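Local coordinates for ACYL carrier protein ACPA (Mycobacterium tuberculosis, PDB 2CGQ) that probably carries acyl groups as thioesters on a phosphopantetheine arm, as acyl carrier proteins do, at residues T34-I38 and Q64-L69; E72-A76 and V95-F99. All blocks are in the same frame, centred on the assembly; numbering follows the deposited sequence. Where two conformers were deposited one is given.

Interaction 1. Residues T34-I38 and Q64-L69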
ATOM      1  N   THR A  34       0.838  -3.750  -6.932  1.00 28.08           N
ATOM      2  CA  THR A  34      -0.554  -3.517  -6.497  1.00 27.82           C
ATOM      3  C   THR A  34      -0.834  -2.014  -6.469  1.00 26.36           C
ATOM      4  O   THR A  34      -1.893  -1.523  -6.930  1.00 25.24           O
ATOM      5  CB  THR A  34      -0.777  -4.196  -5.125  1.00 28.23           C
ATOM      6  OG1 THR A  34      -0.658  -5.643  -5.336  1.00 30.92           O
ATOM      7  CG2 THR A  34      -2.150  -3.833  -4.518  1.00 27.47           C
ATOM      8  N   ILE A  35       0.102  -1.266  -5.892  1.00 26.23           N
ATOM      9  CA  ILE A  35       0.008   0.195  -5.918  1.00 25.64           C
ATOM     10  C   ILE A  35      -0.139   0.730  -7.352  1.00 26.98           C
ATOM     11  O   ILE A  35      -1.000   1.539  -7.660  1.00 26.13           O
ATOM     12  CB  ILE A  35       1.222   0.827  -5.205  1.00 25.70           C
ATOM     13  CG1 ILE A  35       1.088   0.595  -3.690  1.00 24.52           C
ATOM     14  CG2 ILE A  35       1.288   2.297  -5.565  1.00 26.61           C
ATOM     15  CD1 ILE A  35       2.373   1.024  -2.833  1.00 25.50           C
ATOM     16  N   GLN A  36       0.720   0.258  -8.245  1.00 28.17           N
ATOM     17  CA  GLN A  36       0.611   0.647  -9.646  1.00 28.54           C
ATOM     18  C   GLN A  36      -0.701   0.252 -10.303  1.00 29.22           C
ATOM     19  O   GLN A  36      -1.238   1.027 -11.107  1.00 29.54           O
ATOM     20  CB  GLN A  36       1.793   0.100 -10.428  1.00 30.02           C
ATOM     21  CG  GLN A  36       3.126   0.754 -10.050  1.00 30.50           C
ATOM     22  CD  GLN A  36       4.298   0.070 -10.691  1.00 30.30           C
ATOM     23  OE1 GLN A  36       4.258  -1.147 -10.891  1.00 32.86           O
ATOM     24  NE2 GLN A  36       5.351   0.843 -11.045  1.00 30.53           N
ATOM     25  N   ARG A  37      -1.203  -0.947 -10.003  1.00 29.46           N
ATOM     26  CA  ARG A  37      -2.456  -1.410 -10.588  1.00 29.79           C
ATOM     27  C   ARG A  37      -3.598  -0.459 -10.152  1.00 29.64           C
ATOM     28  O   ARG A  37      -4.378   0.025 -10.971  1.00 28.31           O
ATOM     29  CB  ARG A  37      -2.705  -2.842 -10.111  1.00 30.65           C
ATOM     30  CG  ARG A  37      -3.375  -3.821 -10.976  1.00 32.53           C
ATOM     31  CD  ARG A  37      -4.109  -4.893 -10.132  1.00 33.15           C
ATOM     32  NE  ARG A  37      -5.031  -4.208  -9.195  1.00 36.40           N
ATOM     33  CZ  ARG A  37      -6.289  -3.830  -9.474  1.00 35.52           C
ATOM     34  NH1 ARG A  37      -6.820  -4.102 -10.626  1.00 31.53           N
ATOM     35  NH2 ARG A  37      -6.972  -3.093  -8.589  1.00 36.57           N
ATOM     36  N   ILE A  38      -3.672  -0.181  -8.853  1.00 28.60           N
ATOM     37  CA  ILE A  38      -4.709   0.713  -8.302  1.00 28.66           C
ATOM     38  C   ILE A  38      -4.649   2.120  -8.847  1.00 28.37           C
ATOM     39  O   ILE A  38      -5.691   2.700  -9.206  1.00 29.01           O
ATOM     40  CB  ILE A  38      -4.670   0.742  -6.739  1.00 29.28           C
ATOM     41  CG1 ILE A  38      -5.098  -0.616  -6.220  1.00 28.36           C
ATOM     42  CG2 ILE A  38      -5.553   1.881  -6.134  1.00 28.46           C
ATOM     43  CD1 ILE A  38      -4.714  -0.817  -4.749  1.00 28.70           C
ATOM     44  N   GLN A  64      -8.981   0.562  -1.346  1.00 25.20           N
ATOM     45  CA  GLN A  64      -8.607  -0.473  -2.295  1.00 25.05           C
ATOM     46  C   GLN A  64      -7.265  -1.060  -1.925  1.00 25.26           C
ATOM     47  O   GLN A  64      -7.082  -2.265  -1.984  1.00 24.41           O
ATOM     48  CB  GLN A  64      -8.534   0.070  -3.710  1.00 26.10           C
ATOM     49  CG  GLN A  64      -9.811   0.333  -4.411  1.00 26.38           C
ATOM     50  CD  GLN A  64      -9.540   0.665  -5.870  1.00 23.77           C
ATOM     51  OE1 GLN A  64      -9.307   1.788  -6.189  1.00 27.01           O
ATOM     52  NE2 GLN A  64      -9.565  -0.350  -6.738  1.00 28.90           N
ATOM     53  N   LEU A  65      -6.289  -0.220  -1.607  1.00 25.36           N
ATOM     54  CA  LEU A  65      -4.969  -0.735  -1.282  1.00 25.42           C
ATOM     55  C   LEU A  65      -4.998  -1.690  -0.106  1.00 24.87           C
ATOM     56  O   LEU A  65      -4.431  -2.786  -0.180  1.00 25.08           O
ATOM     57  CB  LEU A  65      -3.968   0.389  -1.022  1.00 25.17           C
ATOM     58  CG  LEU A  65      -2.582   0.006  -0.662  1.00 25.63           C
ATOM     59  CD1 LEU A  65      -1.886  -0.719  -1.761  1.00 29.09           C
ATOM     60  CD2 LEU A  65      -1.824   1.304  -0.348  1.00 27.42           C
ATOM     61  N   ILE A  66      -5.627  -1.278   0.973  1.00 25.30           N
ATOM     62  CA  ILE A  66      -5.666  -2.130   2.192  1.00 26.32           C
ATOM     63  C   ILE A  66      -6.356  -3.475   1.898  1.00 25.00           C
ATOM     64  O   ILE A  66      -5.845  -4.545   2.173  1.00 24.88           O
ATOM     65  CB  ILE A  66      -6.326  -1.415   3.372  1.00 27.55           C
ATOM     66  CG1 ILE A  66      -5.539  -0.106   3.747  1.00 28.85           C
ATOM     67  CG2 ILE A  66      -6.407  -2.338   4.575  1.00 27.07           C
ATOM     68  CD1 ILE A  66      -4.031  -0.284   3.990  1.00 31.46           C
ATOM     69  N   THR A  67      -7.525  -3.424   1.302  1.00 25.58           N
ATOM     70  CA  THR A  67      -8.304  -4.607   1.047  1.00 26.07           C
ATOM     71  C   THR A  67      -7.626  -5.516  -0.014  1.00 25.61           C
ATOM     72  O   THR A  67      -7.595  -6.761   0.134  1.00 25.60           O
ATOM     73  CB  THR A  67      -9.760  -4.246   0.720  1.00 26.42           C
ATOM     74  OG1 THR A  67      -9.839  -3.433  -0.467  1.00 24.60           O
ATOM     75  CG2 THR A  67     -10.446  -3.542   1.902  1.00 28.13           C
ATOM     76  N   GLU A  68      -7.111  -4.916  -1.112  1.00 25.52           N
ATOM     77  CA  GLU A  68      -6.327  -5.703  -2.083  1.00 25.65           C
ATOM     78  C   GLU A  68      -5.164  -6.465  -1.427  1.00 25.12           C
ATOM     79  O   GLU A  68      -4.906  -7.626  -1.770  1.00 24.52           O
ATOM     80  CB  GLU A  68      -5.853  -4.850  -3.273  0.65 25.27           C
ATOM     81  CG  GLU A  68      -5.337  -5.669  -4.461  0.65 27.03           C
ATOM     82  CD  GLU A  68      -5.435  -4.977  -5.833  0.65 27.16           C
ATOM     83  OE1 GLU A  68      -4.666  -5.364  -6.752  0.65 30.61           O
ATOM     84  OE2 GLU A  68      -6.292  -4.075  -5.990  0.65 25.40           O
ATOM     85  N   LEU A  69      -4.395  -5.802  -0.574  1.00 25.97           N
ATOM     86  CA  LEU A  69      -3.295  -6.443   0.110  1.00 25.55           C
ATOM     87  C   LEU A  69      -3.753  -7.508   1.089  1.00 25.60           C
ATOM     88  O   LEU A  69      -3.179  -8.617   1.133  1.00 25.17           O
ATOM     89  CB  LEU A  69      -2.458  -5.408   0.856  1.00 26.91           C
ATOM     90  CG  LEU A  69      -1.700  -4.410  -0.037  1.00 27.89           C
ATOM     91  CD1 LEU A  69      -1.045  -3.388   0.869  1.00 31.28           C
ATOM     92  CD2 LEU A  69      -0.729  -5.089  -0.873  1.00 29.24           C
TER
HETATM   93  O   HOH W   1      -2.680  -6.833  -6.490  1.00 43.15           O
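Helix 27-39 packs here against helix 59-73 in a largely buried helix-helix contact, apolar inside and closed along one margin by the salt bridge R37-E68. The two short segments run at 132° to each other, their axes 10.3 Å apart at closest approach. I38 inserts its CD1 against the backbone of L65, 3.5 Å from CA, which is tight for two carbons. L65 has CG anti to its backbone N (chi1 179°), which brings CD1 to 3.8 Å from I35 CG1. V91 of helix 88-96 also touches L65, as expected in the acyl carrier protein fold, a small helical bundle around an apolar interior. T34 has an apolar and a polar branch. Its CG2 meets E68 CG at 3.7 Å, while OG1 pairs with E72 OE2, its strongest polar partner, and with A30 O, and accepts a hydrogen bond from a water that tentatively also donates to E68 OE1. E68, for which two conformers were deposited, in the one described receives R37 NE on OE1 at 2.7 Å and R37 NH2 on OE2 at 2.9 Å. Both hydrogen bonds are weak and bent, consistent with guanidinium and carboxylate planes 45° apart.

Interaction 2. Residues E72-A76 and V95-F99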
ATOM      1  N   GLU A  72      -4.575 -10.292  -1.262  1.00 28.06           N
ATOM      2  CA  GLU A  72      -3.386 -10.770  -1.996  1.00 28.86           C
ATOM      3  C   GLU A  72      -2.497 -11.605  -1.120  1.00 28.67           C
ATOM      4  O   GLU A  72      -1.965 -12.629  -1.537  1.00 28.03           O
ATOM      5  CB  GLU A  72      -2.588  -9.600  -2.561  1.00 28.40           C
ATOM      6  CG  GLU A  72      -1.349 -10.023  -3.346  1.00 29.87           C
ATOM      7  CD  GLU A  72      -0.672  -8.859  -4.054  1.00 32.30           C
ATOM      8  OE1 GLU A  72       0.242  -9.131  -4.880  1.00 36.14           O
ATOM      9  OE2 GLU A  72      -1.052  -7.682  -3.759  1.00 37.51           O
ATOM     10  N   PHE A  73      -2.311 -11.155   0.099  1.00 27.98           N
ATOM     11  CA  PHE A  73      -1.367 -11.778   1.019  1.00 28.55           C
ATOM     12  C   PHE A  73      -2.050 -12.652   2.049  1.00 28.08           C
ATOM     13  O   PHE A  73      -1.347 -13.331   2.797  1.00 27.78           O
ATOM     14  CB  PHE A  73      -0.481 -10.740   1.689  1.00 29.27           C
ATOM     15  CG  PHE A  73       0.536 -10.146   0.775  1.00 29.81           C
ATOM     16  CD1 PHE A  73       1.738 -10.800   0.527  1.00 31.49           C
ATOM     17  CD2 PHE A  73       0.309  -8.937   0.180  1.00 27.13           C
ATOM     18  CE1 PHE A  73       2.725 -10.206  -0.328  1.00 33.61           C
ATOM     19  CE2 PHE A  73       1.209  -8.354  -0.694  1.00 29.66           C
ATOM     20  CZ  PHE A  73       2.440  -8.987  -0.971  1.00 31.61           C
ATOM     21  N   ASP A  74      -3.380 -12.716   2.029  1.00 27.60           N
ATOM     22  CA  ASP A  74      -4.170 -13.423   3.049  1.00 28.39           C
ATOM     23  C   ASP A  74      -3.767 -12.961   4.448  1.00 28.55           C
ATOM     24  O   ASP A  74      -3.441 -13.774   5.363  1.00 28.21           O
ATOM     25  CB  ASP A  74      -4.115 -14.960   2.921  1.00 30.70           C
ATOM     26  CG  ASP A  74      -5.349 -15.662   3.614  1.00 33.74           C
ATOM     27  OD1 ASP A  74      -5.257 -16.907   3.869  1.00 43.67           O
ATOM     28  OD2 ASP A  74      -6.391 -14.936   3.894  1.00 41.09           O
ATOM     29  N   ILE A  75      -3.808 -11.645   4.617  1.00 27.03           N
ATOM     30  CA  ILE A  75      -3.512 -11.024   5.894  1.00 27.47           C
ATOM     31  C   ILE A  75      -4.686 -10.141   6.302  1.00 26.98           C
ATOM     32  O   ILE A  75      -5.685 -10.013   5.586  1.00 24.80           O
ATOM     33  CB  ILE A  75      -2.179 -10.229   5.834  1.00 28.05           C
ATOM     34  CG1 ILE A  75      -2.275  -9.051   4.892  1.00 28.21           C
ATOM     35  CG2 ILE A  75      -1.006 -11.162   5.391  1.00 29.53           C
ATOM     36  CD1 ILE A  75      -1.085  -8.194   4.853  1.00 28.66           C
ATOM     37  N   ALA A  76      -4.546  -9.555   7.484  1.00 25.96           N
ATOM     38  CA  ALA A  76      -5.494  -8.576   8.019  1.00 26.65           C
ATOM     39  C   ALA A  76      -4.722  -7.420   8.573  1.00 26.92           C
ATOM     40  O   ALA A  76      -3.713  -7.604   9.248  1.00 25.88           O
ATOM     41  CB  ALA A  76      -6.363  -9.229   9.092  1.00 26.82           C
ATOM     42  N   VAL A  95       2.696  -5.079   5.814  1.00 30.03           N
ATOM     43  CA  VAL A  95       2.687  -6.416   5.267  1.00 31.30           C
ATOM     44  C   VAL A  95       3.834  -7.257   5.846  1.00 32.18           C
ATOM     45  O   VAL A  95       3.645  -8.442   6.128  1.00 32.74           O
ATOM     46  CB  VAL A  95       2.771  -6.361   3.744  1.00 31.40           C
ATOM     47  CG1 VAL A  95       2.848  -7.744   3.126  1.00 31.54           C
ATOM     48  CG2 VAL A  95       1.578  -5.545   3.206  1.00 29.57           C
ATOM     49  N   ALA A  96       5.024  -6.669   5.977  1.00 32.91           N
ATOM     50  CA  ALA A  96       6.204  -7.417   6.500  1.00 33.22           C
ATOM     51  C   ALA A  96       5.987  -8.111   7.827  1.00 34.02           C
ATOM     52  O   ALA A  96       6.645  -9.133   8.106  1.00 35.50           O
ATOM     53  CB  ALA A  96       7.387  -6.511   6.609  1.00 32.92           C
ATOM     54  N   VAL A  97       5.128  -7.564   8.673  1.00 34.71           N
ATOM     55  CA  VAL A  97       4.875  -8.168   9.980  1.00 35.61           C
ATOM     56  C   VAL A  97       4.271  -9.559   9.857  1.00 34.33           C
ATOM     57  O   VAL A  97       4.422 -10.371  10.754  1.00 35.84           O
ATOM     58  CB  VAL A  97       4.010  -7.253  10.939  1.00 36.88           C
ATOM     59  CG1 VAL A  97       4.717  -5.887  11.186  1.00 39.41           C
ATOM     60  CG2 VAL A  97       2.625  -7.113  10.481  1.00 38.26           C
ATOM     61  N   TRP A  98       3.638  -9.848   8.725  1.00 34.01           N
ATOM     62  CA  TRP A  98       3.037 -11.160   8.502  1.00 34.60           C
ATOM     63  C   TRP A  98       4.027 -12.189   7.933  1.00 34.75           C
ATOM     64  O   TRP A  98       3.691 -13.357   7.847  1.00 35.97           O
ATOM     65  CB  TRP A  98       1.812 -11.028   7.584  1.00 32.88           C
ATOM     66  CG  TRP A  98       0.645 -10.368   8.308  1.00 32.98           C
ATOM     67  CD1 TRP A  98       0.442  -9.029   8.512  1.00 33.52           C
ATOM     68  CD2 TRP A  98      -0.452 -11.041   8.944  1.00 31.71           C
ATOM     69  NE1 TRP A  98      -0.745  -8.818   9.242  1.00 30.69           N
ATOM     70  CE2 TRP A  98      -1.302 -10.047   9.500  1.00 32.21           C
ATOM     71  CE3 TRP A  98      -0.829 -12.379   9.050  1.00 34.51           C
ATOM     72  CZ2 TRP A  98      -2.490 -10.357  10.156  1.00 34.52           C
ATOM     73  CZ3 TRP A  98      -2.005 -12.685   9.723  1.00 33.77           C
ATOM     74  CH2 TRP A  98      -2.835 -11.659  10.265  1.00 33.80           C
ATOM     75  N   PHE A  99       5.234 -11.757   7.583  1.00 35.93           N
ATOM     76  CA  PHE A  99       6.244 -12.629   6.940  1.00 36.03           C
ATOM     77  C   PHE A  99       7.649 -12.494   7.531  1.00 37.26           C
ATOM     78  O   PHE A  99       7.807 -12.055   8.672  1.00 37.77           O
ATOM     79  CB  PHE A  99       6.290 -12.272   5.472  1.00 36.73           C
ATOM     80  CG  PHE A  99       4.979 -12.474   4.793  1.00 37.39           C
ATOM     81  CD1 PHE A  99       4.140 -11.404   4.535  1.00 37.38           C
ATOM     82  CD2 PHE A  99       4.547 -13.769   4.472  1.00 38.41           C
ATOM     83  CE1 PHE A  99       2.905 -11.621   3.949  1.00 37.68           C
ATOM     84  CE2 PHE A  99       3.312 -13.988   3.872  1.00 37.56           C
ATOM     85  CZ  PHE A  99       2.497 -12.923   3.610  1.00 38.84           C
TER
HETATM   86  O   HOH W   2      -1.678  -6.633  11.010  1.00 34.49           O
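I75 and W98 form the broadest part of a mainly apolar contact between the end of helix 59-73, with the residues that follow it, and the last modelled residues of the chain beyond helix 88-96. Two CH-pi contacts organise it. The beta carbon of I75 sits over the five-membered ring of W98, 3.6 Å from CB to the centroid and 9° off the normal, with CG2 over the same face and 3.4 Å from W98 CG. In the second, V95 CG1 stands almost squarely above the F73 ring, 3.9 Å from its centroid.

Plain apolar packing fills in between. Setting CG1 of I75 between its own backbone N and carbonyl carbon (chi1 65°) leaves CG2 to the indole and sends CD1 to V95 CG2, at 4.1 Å. V95 also touches M27 and I31 of helix 27-39, so the buried end of the contact runs into the helical bundle of the acyl carrier fold. The type I turn A96-F99 brings the ring of the last modelled residue, F99, beside F73: CE1 is 3.7 Å from F73 CD1, the planes 61° apart in an oblique pairing. On the other segment D74, with positive phi, takes the chain out of the helix, and I75 follows, packed on the indole.

The polar component is small and lies at the outer end. One water donates to A76 O and accepts from W98 NE1 at 3.0 Å, bridging the backbone to the indole. With ring faces and methyl groups doing most of the work, the end of the modelled chain is held chiefly by dispersion and exclusion of water, and the water bridge adds a directional tie to the indole.

Helix 59-73 serves both contacts: interaction 1 uses its middle, against helix 27-39, and interaction 2 its C-terminal end with the loop beyond, against the end of helix 88-96 and the residues after it. Interaction 1 lies nearer the chain centre, about 6 Å against about 11 Å, and is mostly buried; interaction 2 is partly exposed. Branched aliphatic side chains fill the first, whose margin carries a charged pair, whereas aromatic rings, two met face-on by aliphatic carbons, mark the second, plus a water bridge. They adjoin, their centres about 13 Å apart: T34 OG1 lies 2.6 Å from E72 OE2, a probable hydrogen bond, and L69 CD1 packs on V95 CG2.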